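Local coordinates for uncharacterized protein (Pyrococcus abyssi, PDB 5IFF) that acts as a restriction DNA glycosylase that probably removes adenine from its recognition sequence and also binds nonspecific double-stranded DNA as a tetramer, at residues 76-80 with 212-216; 102-106 with 142-146; 107-112 with 124-129; 165-169 with 182-186. The protein carries 2 engineered substitutions. All blocks are in the same frame, centred on the assembly; numbering follows the deposited sequence.

Contact 1. Residues 76-80 with 212-216; sequences VRLAH and FLRSI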
# COMPACT_ATOMS: atom_id res chain seq x y z
N VAL A 76 -11.73 -9.32 27.89
CA VAL A 76 -12.92 -9.23 28.74
C VAL A 76 -13.69 -10.55 28.79
O VAL A 76 -14.11 -10.98 29.87
CB VAL A 76 -13.85 -8.05 28.27
CG1 VAL A 76 -15.23 -8.07 28.97
CG2 VAL A 76 -13.14 -6.71 28.59
N ARG A 77 -13.85 -11.22 27.66
CA ARG A 77 -14.60 -12.48 27.69
C ARG A 77 -13.81 -13.48 28.55
O ARG A 77 -14.38 -14.22 29.37
CB ARG A 77 -14.88 -13.03 26.28
CG ARG A 77 -15.74 -14.30 26.32
CD ARG A 77 -16.07 -14.85 24.93
NE ARG A 77 -16.99 -14.01 24.16
CZ ARG A 77 -16.60 -13.20 23.19
NH1 ARG A 77 -17.49 -12.48 22.52
NH2 ARG A 77 -15.31 -13.12 22.88
N LEU A 78 -12.48 -13.52 28.38
CA LEU A 78 -11.66 -14.44 29.19
C LEU A 78 -11.69 -14.02 30.66
O LEU A 78 -11.80 -14.89 31.54
CB LEU A 78 -10.19 -14.48 28.71
CG LEU A 78 -9.87 -15.26 27.44
CD1 LEU A 78 -8.36 -15.10 27.13
CD2 LEU A 78 -10.32 -16.73 27.52
N ALA A 79 -11.63 -12.71 30.92
CA ALA A 79 -11.68 -12.24 32.32
C ALA A 79 -12.99 -12.63 33.01
O ALA A 79 -13.03 -13.01 34.19
CB ALA A 79 -11.49 -10.72 32.36
N HIS A 80 -14.09 -12.48 32.29
CA HIS A 80 -15.38 -12.86 32.87
C HIS A 80 -15.53 -14.37 33.00
O HIS A 80 -15.98 -14.87 34.03
CB HIS A 80 -16.53 -12.25 32.05
CG HIS A 80 -17.87 -12.58 32.61
ND1 HIS A 80 -18.26 -12.19 33.88
CD2 HIS A 80 -18.87 -13.35 32.13
CE1 HIS A 80 -19.48 -12.66 34.13
NE2 HIS A 80 -19.86 -13.37 33.08
N PHE A 212 -22.08 -6.01 23.44
CA PHE A 212 -21.04 -6.99 23.77
C PHE A 212 -21.14 -7.46 25.24
O PHE A 212 -21.15 -8.66 25.52
CB PHE A 212 -19.65 -6.39 23.53
CG PHE A 212 -18.53 -7.23 24.10
CD1 PHE A 212 -18.34 -8.54 23.66
CD2 PHE A 212 -17.72 -6.72 25.09
CE1 PHE A 212 -17.31 -9.31 24.19
CE2 PHE A 212 -16.68 -7.48 25.63
CZ PHE A 212 -16.48 -8.77 25.18
N LEU A 213 -21.18 -6.50 26.16
CA LEU A 213 -21.30 -6.86 27.58
C LEU A 213 -22.58 -7.61 27.85
O LEU A 213 -22.57 -8.63 28.52
CB LEU A 213 -21.24 -5.61 28.47
CG LEU A 213 -19.88 -4.89 28.43
CD1 LEU A 213 -19.96 -3.59 29.21
CD2 LEU A 213 -18.75 -5.82 29.00
N ARG A 214 -23.71 -7.14 27.31
CA ARG A 214 -24.94 -7.88 27.47
C ARG A 214 -24.80 -9.32 26.98
O ARG A 214 -25.39 -10.22 27.56
CB ARG A 214 -26.14 -7.21 26.74
CG ARG A 214 -26.60 -5.96 27.48
CD ARG A 214 -27.62 -5.20 26.65
NE ARG A 214 -28.07 -3.94 27.25
CZ ARG A 214 -28.73 -3.00 26.57
NH1 ARG A 214 -28.98 -3.14 25.25
NH2 ARG A 214 -29.12 -1.91 27.20
N SER A 215 -24.00 -9.53 25.94
CA SER A 215 -23.92 -10.86 25.33
C SER A 215 -23.04 -11.78 26.18
O SER A 215 -23.23 -13.00 26.15
CB SER A 215 -23.34 -10.79 23.92
OG SER A 215 -21.93 -10.57 23.94
N ILE A 216 -22.07 -11.22 26.90
CA ILE A 216 -21.25 -12.13 27.70
C ILE A 216 -21.95 -12.51 29.04
O ILE A 216 -21.67 -13.55 29.58
CB ILE A 216 -19.86 -11.57 27.99
CG1 ILE A 216 -19.93 -10.40 28.93
CG2 ILE A 216 -19.10 -11.20 26.69
CD1 ILE A 216 -18.50 -9.82 29.22
O HOH W 1 -20.20 -12.89 23.32
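V76 on helix 72-81 packs against F212, L213 and I216 on helix 203-216. The tight part of the contact gathers round one methyl. V76 CG1 lies 3.7 Å from F212 CE2 and also 3.7 Å from I216 CD1, with the L213 side chain a little farther off. CG1 is anti to the backbone N (chi1 170°), which turns it toward these three side chains, while V76 CB meets the edge of the F212 ring. I216 CD1 also reaches H80 CB at 4.2 Å.

The other side of the contact is looser and bridged by a water. R77 NH1 stands 3.6 Å from F212 CE1, near the plane of the ring. The ring edge therefore points at the face of the guanidinium, and the two planes are 82° apart. The water, at the guanidinium edge, takes a hydrogen bond from R77 NH1 (2.9 Å) and gives one to S215 OG. S215 OG in turn donates to F212 O in the turn before it. R77 NH2 is held by Y68 O.

The two helix segments run 32° from parallel with their axes 11.0 Å apart, so the gap is bridged mainly by side chains. Helix 87-99 closes one side, where I90 touches H80, L213 and I216. L195 of helix 188-201 packs on V76.

Contact 2. Residues 102-106 with 142-146; sequences SYLED and GIVLK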
# COMPACT_ATOMS: atom_id res chain seq x y z
N SER A 102 -23.19 12.09 26.33
CA SER A 102 -22.35 13.01 25.57
C SER A 102 -21.00 12.34 25.34
O SER A 102 -20.55 11.55 26.17
CB SER A 102 -22.18 14.32 26.32
OG SER A 102 -21.30 15.15 25.61
N TYR A 103 -20.36 12.64 24.22
CA TYR A 103 -19.22 11.85 23.75
C TYR A 103 -18.08 12.73 23.29
O TYR A 103 -18.31 13.88 22.90
CB TYR A 103 -19.65 10.93 22.60
CG TYR A 103 -20.86 10.11 23.00
CD1 TYR A 103 -20.71 8.95 23.75
CD2 TYR A 103 -22.15 10.51 22.66
CE1 TYR A 103 -21.85 8.19 24.17
CE2 TYR A 103 -23.26 9.78 23.03
CZ TYR A 103 -23.10 8.61 23.79
OH TYR A 103 -24.19 7.88 24.20
N LEU A 104 -16.88 12.16 23.28
CA LEU A 104 -15.73 12.90 22.78
C LEU A 104 -15.97 13.38 21.34
O LEU A 104 -15.73 14.55 21.02
CB LEU A 104 -14.48 12.06 22.86
CG LEU A 104 -13.27 12.97 22.58
CD1 LEU A 104 -13.01 13.94 23.73
CD2 LEU A 104 -12.09 12.16 22.21
N GLU A 105 -16.47 12.49 20.47
CA GLU A 105 -16.81 12.88 19.09
C GLU A 105 -17.76 14.09 19.01
O GLU A 105 -17.64 14.88 18.08
CB GLU A 105 -17.40 11.69 18.31
CG GLU A 105 -16.31 10.71 17.84
CD GLU A 105 -16.81 9.62 16.90
OE1 GLU A 105 -17.90 9.80 16.29
OE2 GLU A 105 -16.13 8.57 16.79
N ASP A 106 -18.65 14.27 19.99
CA ASP A 106 -19.53 15.45 20.00
C ASP A 106 -18.77 16.80 20.07
O ASP A 106 -19.29 17.83 19.63
CB ASP A 106 -20.51 15.41 21.15
CG ASP A 106 -21.45 14.18 21.11
OD1 ASP A 106 -21.55 13.51 20.06
OD2 ASP A 106 -22.08 13.88 22.15
N GLY A 142 -6.07 6.79 26.71
CA GLY A 142 -6.32 8.03 25.99
C GLY A 142 -7.39 7.86 24.88
O GLY A 142 -7.49 6.80 24.27
N ILE A 143 -8.12 8.94 24.57
CA ILE A 143 -9.04 8.92 23.43
C ILE A 143 -8.79 10.15 22.58
O ILE A 143 -8.71 11.27 23.08
CB ILE A 143 -10.52 8.89 23.87
CG1 ILE A 143 -10.68 7.95 25.08
CG2 ILE A 143 -11.46 8.49 22.68
CD1 ILE A 143 -11.89 8.25 25.94
N VAL A 144 -8.56 9.95 21.31
CA VAL A 144 -8.23 11.09 20.45
C VAL A 144 -9.14 11.04 19.23
O VAL A 144 -9.83 10.03 19.01
CB VAL A 144 -6.77 11.06 20.01
CG1 VAL A 144 -5.85 11.21 21.23
CG2 VAL A 144 -6.50 9.74 19.32
N LEU A 145 -9.16 12.12 18.47
CA LEU A 145 -9.98 12.21 17.27
C LEU A 145 -9.10 12.28 16.04
O LEU A 145 -7.98 12.81 16.09
CB LEU A 145 -10.89 13.43 17.31
CG LEU A 145 -11.91 13.46 18.45
CD1 LEU A 145 -12.83 14.67 18.21
CD2 LEU A 145 -12.71 12.15 18.60
N LYS A 146 -9.62 11.73 14.94
CA LYS A 146 -9.03 11.85 13.61
C LYS A 146 -10.14 12.20 12.61
O LYS A 146 -11.28 11.78 12.76
CB LYS A 146 -8.32 10.55 13.20
CG LYS A 146 -7.44 10.69 11.96
CD LYS A 146 -6.07 9.99 12.17
CE LYS A 146 -5.03 10.44 11.15
NZ LYS A 146 -3.70 9.87 11.49
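L104 and E105, in the short helix 104-107, pack on I143 and L145 of strand 140-147. That strand belongs to the large curved antiparallel sheet, consistent with the half-pipe fold of R.PabI. The contact is buried and apolar, with no hydrogen bond across it.

L104 carries most of it. Its CB points toward the strand but makes no close contact there itself. A chi1 of -170° carries CG away from the backbone N and on toward the strand, where it lies 4.1 Å from L145 CD2. From CG the two methyls part. CD2 settles between the two strand side chains, 3.7 Å from L145 CD2 and 3.8 Å from I143 CG2, and it also lies 3.6 Å from the carbonyl oxygen I143 O. L104 CD1 lies 4.0 Å from P129 CB on the neighbouring strand. I123 of the second subunit also packs on L104.

L145 CD2 is shared, since E105 CG touches it as well at 4.0 Å. An alanine in place of L145 would probably open a gap beneath L104 CD2 and E105 CG. E105 OE2 is hydrogen-bonded to S156 OG on strand 154-163. The side chain of I143 comes within about 4 Å of that of V158, a residue of the adenine site, so the contact probably lies just behind that site.

The start of the helix is tied by its own chain: Y103 N donates to D106 OD2 at 3.0 Å, approaching 63° out of the carboxylate plane.

Contact 3. Residues 107-112 with 124-129; sequences KGIRRE and YEDVYP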
# COMPACT_ATOMS: atom_id res chain seq x y z
N LYS A 107 -17.57 16.78 20.64
CA LYS A 107 -16.79 17.98 20.85
C LYS A 107 -16.21 18.46 19.54
O LYS A 107 -16.21 19.65 19.25
CB LYS A 107 -15.67 17.73 21.85
CG LYS A 107 -16.14 17.72 23.27
CD LYS A 107 -15.03 17.32 24.22
CE LYS A 107 -14.36 18.54 24.81
NZ LYS A 107 -15.25 19.29 25.75
N GLY A 108 -15.73 17.52 18.76
CA GLY A 108 -15.22 17.83 17.44
C GLY A 108 -13.92 18.60 17.51
O GLY A 108 -13.21 18.56 18.51
N ILE A 109 -13.65 19.35 16.44
CA ILE A 109 -12.42 20.10 16.26
C ILE A 109 -12.75 21.56 15.98
O ILE A 109 -13.58 21.84 15.12
CB ILE A 109 -11.62 19.49 15.11
CG1 ILE A 109 -11.08 18.12 15.54
CG2 ILE A 109 -10.53 20.42 14.65
CD1 ILE A 109 -11.16 17.02 14.49
N ARG A 110 -12.14 22.51 16.69
CA ARG A 110 -12.42 23.92 16.40
C ARG A 110 -11.17 24.70 15.91
O ARG A 110 -10.04 24.36 16.25
CB ARG A 110 -13.01 24.60 17.64
CG ARG A 110 -12.04 24.82 18.80
CD ARG A 110 -12.76 25.45 19.99
NE ARG A 110 -11.84 26.02 20.97
CZ ARG A 110 -11.38 25.38 22.05
NH1 ARG A 110 -11.76 24.13 22.27
NH2 ARG A 110 -10.55 25.99 22.89
N ARG A 111 -11.37 25.73 15.09
CA ARG A 111 -10.25 26.56 14.67
C ARG A 111 -10.37 27.91 15.35
O ARG A 111 -11.40 28.56 15.28
CB ARG A 111 -10.20 26.73 13.15
CG ARG A 111 -9.03 27.64 12.69
CD ARG A 111 -9.05 27.94 11.21
NE ARG A 111 -8.87 26.77 10.35
CZ ARG A 111 -7.75 26.06 10.26
NH1 ARG A 111 -7.67 25.03 9.44
NH2 ARG A 111 -6.71 26.38 11.00
N GLU A 112 -9.30 28.31 16.04
CA GLU A 112 -9.29 29.58 16.77
C GLU A 112 -8.40 30.55 16.06
O GLU A 112 -7.32 30.19 15.58
CB GLU A 112 -8.82 29.40 18.21
CG GLU A 112 -9.76 28.60 19.11
CD GLU A 112 -9.41 28.73 20.59
OE1 GLU A 112 -8.40 29.41 20.91
OE2 GLU A 112 -10.13 28.17 21.44
N TYR A 124 -3.61 30.79 12.76
CA TYR A 124 -4.79 30.20 13.40
C TYR A 124 -4.33 28.99 14.19
O TYR A 124 -3.19 28.54 14.03
CB TYR A 124 -5.86 29.78 12.37
CG TYR A 124 -6.48 30.97 11.67
CD1 TYR A 124 -7.68 31.52 12.12
CD2 TYR A 124 -5.85 31.58 10.58
CE1 TYR A 124 -8.24 32.62 11.49
CE2 TYR A 124 -6.39 32.67 9.95
CZ TYR A 124 -7.59 33.19 10.40
OH TYR A 124 -8.15 34.29 9.78
N GLU A 125 -5.19 28.46 15.05
CA GLU A 125 -4.86 27.24 15.77
C GLU A 125 -6.00 26.24 15.61
O GLU A 125 -7.15 26.58 15.87
CB GLU A 125 -4.59 27.55 17.25
CG GLU A 125 -3.18 28.08 17.52
CD GLU A 125 -2.95 28.54 18.99
OE1 GLU A 125 -3.92 28.82 19.72
OE2 GLU A 125 -1.77 28.63 19.40
N ASP A 126 -5.71 25.03 15.12
CA ASP A 126 -6.70 23.95 15.10
C ASP A 126 -6.61 23.15 16.41
O ASP A 126 -5.51 22.77 16.83
CB ASP A 126 -6.49 23.03 13.90
CG ASP A 126 -6.97 23.65 12.60
OD1 ASP A 126 -7.92 24.47 12.66
OD2 ASP A 126 -6.42 23.31 11.53
N VAL A 127 -7.75 22.89 17.04
CA VAL A 127 -7.75 22.43 18.43
C VAL A 127 -8.52 21.11 18.53
O VAL A 127 -9.71 21.07 18.24
CB VAL A 127 -8.37 23.48 19.40
CG1 VAL A 127 -8.09 23.11 20.84
CG2 VAL A 127 -7.85 24.90 19.12
N TYR A 128 -7.79 20.04 18.88
CA TYR A 128 -8.33 18.68 18.96
C TYR A 128 -8.53 18.25 20.41
O TYR A 128 -7.59 18.34 21.21
CB TYR A 128 -7.39 17.69 18.30
CG TYR A 128 -7.25 17.80 16.81
CD1 TYR A 128 -6.57 18.87 16.22
CD2 TYR A 128 -7.78 16.81 15.98
CE1 TYR A 128 -6.45 18.96 14.84
CE2 TYR A 128 -7.65 16.90 14.60
CZ TYR A 128 -6.98 17.97 14.05
OH TYR A 128 -6.85 18.05 12.68
N PRO A 129 -9.73 17.75 20.76
CA PRO A 129 -9.95 17.33 22.14
C PRO A 129 -9.33 15.96 22.41
O PRO A 129 -9.40 15.06 21.55
CB PRO A 129 -11.49 17.28 22.24
CG PRO A 129 -11.87 16.74 20.89
CD PRO A 129 -10.86 17.38 19.89
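Antiparallel beta pairing joins R110-E112 to E125-V127, where strand 110-114 lies along the long strand 121-134. R110 and V127 form one hydrogen-bonded pair and E112 and E125 the next. R110 N gives to V127 O at 3.2 Å, and E112 N gives to E125 O at 2.8 Å, nearly straight (171°).

I109 lies over the Y128 ring as a CH-pi contact, CG1 4.0 Å from the ring centroid. On the face carrying R110, E112 and V127, R110 grips one oxygen side-on: NE is 2.8 Å and NH2 2.7 Å from E112 OE2. V127 CG1 lies over one guanidinium face, toward its rim.

On the other face R111 pairs with D126 by charge alone, the oxygen lying above the guanidinium plane; the place of D126 OD1 is doubtful. CG opposite the backbone N (chi1 179°) and a bend at chi3 (-64°) bring the guanidinium there. A leucine in place of R111 would probably leave the D126 carboxylate without this compensating charge.

Y124, D126 and Y128 pair with a strand of the second subunit. R110 also forms a salt bridge with that subunit's E125, and K107 with its E116. Charge pairing thus probably helps to join the subunits.

Contact 4. Residues 165-169 with 182-186; sequences TNVEP and VKYEV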
# COMPACT_ATOMS: atom_id res chain seq x y z
N THR A 165 8.23 -0.32 32.27
CA THR A 165 8.68 -0.82 33.58
C THR A 165 7.66 -1.83 34.10
O THR A 165 7.87 -2.42 35.15
CB THR A 165 8.82 0.29 34.61
OG1 THR A 165 7.62 1.06 34.63
CG2 THR A 165 9.97 1.20 34.27
N ASN A 166 6.52 -1.94 33.41
CA ASN A 166 5.43 -2.84 33.82
C ASN A 166 5.34 -4.13 33.02
O ASN A 166 4.39 -4.89 33.21
CB ASN A 166 4.04 -2.16 33.74
CG ASN A 166 3.84 -1.15 34.84
OD1 ASN A 166 4.76 -0.89 35.60
ND2 ASN A 166 2.68 -0.56 34.91
N VAL A 167 6.32 -4.39 32.16
CA VAL A 167 6.28 -5.63 31.39
C VAL A 167 7.42 -6.56 31.76
O VAL A 167 8.36 -6.13 32.42
CB VAL A 167 6.35 -5.33 29.86
CG1 VAL A 167 5.15 -4.49 29.49
CG2 VAL A 167 7.66 -4.70 29.47
N GLU A 168 7.36 -7.81 31.31
CA GLU A 168 8.40 -8.81 31.56
C GLU A 168 8.86 -9.44 30.25
O GLU A 168 8.07 -9.57 29.31
CB GLU A 168 7.92 -9.95 32.47
CG GLU A 168 7.10 -9.58 33.68
CD GLU A 168 6.67 -10.85 34.47
OE1 GLU A 168 7.47 -11.81 34.55
OE2 GLU A 168 5.54 -10.89 35.00
N PRO A 169 10.10 -9.88 30.18
CA PRO A 169 11.20 -9.73 31.16
C PRO A 169 11.60 -8.25 31.27
O PRO A 169 11.64 -7.54 30.26
CB PRO A 169 12.33 -10.56 30.56
CG PRO A 169 11.67 -11.49 29.59
CD PRO A 169 10.49 -10.74 29.05
N VAL A 182 7.13 -9.06 24.69
CA VAL A 182 7.15 -8.98 26.15
C VAL A 182 5.78 -9.35 26.69
O VAL A 182 4.81 -9.43 25.92
CB VAL A 182 7.52 -7.58 26.67
CG1 VAL A 182 8.98 -7.24 26.23
CG2 VAL A 182 6.49 -6.55 26.19
N LYS A 183 5.73 -9.58 27.99
CA LYS A 183 4.53 -10.11 28.64
C LYS A 183 3.99 -9.08 29.62
O LYS A 183 4.74 -8.49 30.41
CB LYS A 183 4.88 -11.44 29.33
CG LYS A 183 3.71 -12.03 30.10
CD LYS A 183 3.93 -13.50 30.50
CE LYS A 183 4.69 -13.65 31.80
NZ LYS A 183 4.52 -15.05 32.32
N TYR A 184 2.68 -8.84 29.57
CA TYR A 184 2.03 -7.84 30.39
C TYR A 184 0.78 -8.42 31.07
O TYR A 184 -0.15 -8.87 30.37
CB TYR A 184 1.64 -6.63 29.52
CG TYR A 184 0.83 -5.60 30.26
CD1 TYR A 184 1.38 -4.91 31.33
CD2 TYR A 184 -0.48 -5.32 29.88
CE1 TYR A 184 0.62 -3.97 32.04
CE2 TYR A 184 -1.23 -4.37 30.58
CZ TYR A 184 -0.67 -3.69 31.64
OH TYR A 184 -1.44 -2.75 32.32
N GLU A 185 0.71 -8.34 32.40
CA GLU A 185 -0.46 -8.85 33.09
C GLU A 185 -1.47 -7.72 33.09
O GLU A 185 -1.16 -6.60 33.48
CB GLU A 185 -0.11 -9.32 34.52
CG GLU A 185 1.04 -10.36 34.53
CD GLU A 185 1.49 -10.82 35.94
OE1 GLU A 185 1.28 -10.08 36.91
OE2 GLU A 185 2.04 -11.94 36.05
N VAL A 186 -2.68 -8.01 32.60
CA VAL A 186 -3.67 -6.95 32.43
C VAL A 186 -4.41 -6.80 33.74
O VAL A 186 -5.05 -7.74 34.18
CB VAL A 186 -4.69 -7.29 31.30
CG1 VAL A 186 -5.76 -6.15 31.14
CG2 VAL A 186 -3.95 -7.54 29.97
O HOH W 2 2.73 -7.03 34.00
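E168 and K183 exchange two backbone hydrogen bonds. E168 N donates to K183 O at 2.9 Å, and K183 N donates to E168 O at 2.7 Å. Both donors lie in the plane of the carbonyl they meet, and both bonds are fairly straight. They make a single antiparallel bridge. After E168 a cis peptide leads into P169.

A water prolongs the link. It gives to N166 O at 2.8 Å and accepts from E185 N at 2.9 Å, so the next outward-facing amide of the strand is also met. N166 O lies as well at the edge of the Y184 ring, in its plane, 3.5 Å from CD1.

The two glutamates of this surface come close: E168 OE2 is 3.8 Å from E185 OE2. K11, in a salt bridge with E185, probably offsets part of the repulsion between the two carboxylates. E139 takes hydrogen bonds from both N166 ND2 and Y184 OH, and N166 ND2 also reaches S137 O.

Valine and tyrosine side chains add a small apolar patch. V167 CB meets V182 CG2 at 3.9 Å, and V167 CG1 meets Y184 CB at 4.1 Å. With chi1 at 174°, the Y184 ring swings away from its backbone N and lies beside N166. I162 of strand 154-163 packs against both V167 and Y184.

V182, Y184 and V186 bond to strand 11-17, so K183 turns its backbone the other way. The arrangement is that of an isolated beta bridge, in which a loop pairs with the outer edge of a sheet's end strand.

Contacts 2 and 3 touch: L145 CD1 packs 3.5 Å from P129 CG. Helix 104-107 runs on into strand 110-114, and strands 121-134 and 140-147 are neighbours in one sheet, so the two contacts form one region at the second subunit. Contacts 1 and 4 have centres about 36 Å from that of contact 3, and no other chain touches them. Between nearest atoms they are about 7 Å apart. The adenine site lies nearest contact 2; the side chains of V76 (contact 1) and Y184 (contact 4) are about 9 Å and 8 Å from that of I60. The nearest atoms of the bound DNA are about 5 Å from contact 2 and about 21 Å from contact 1.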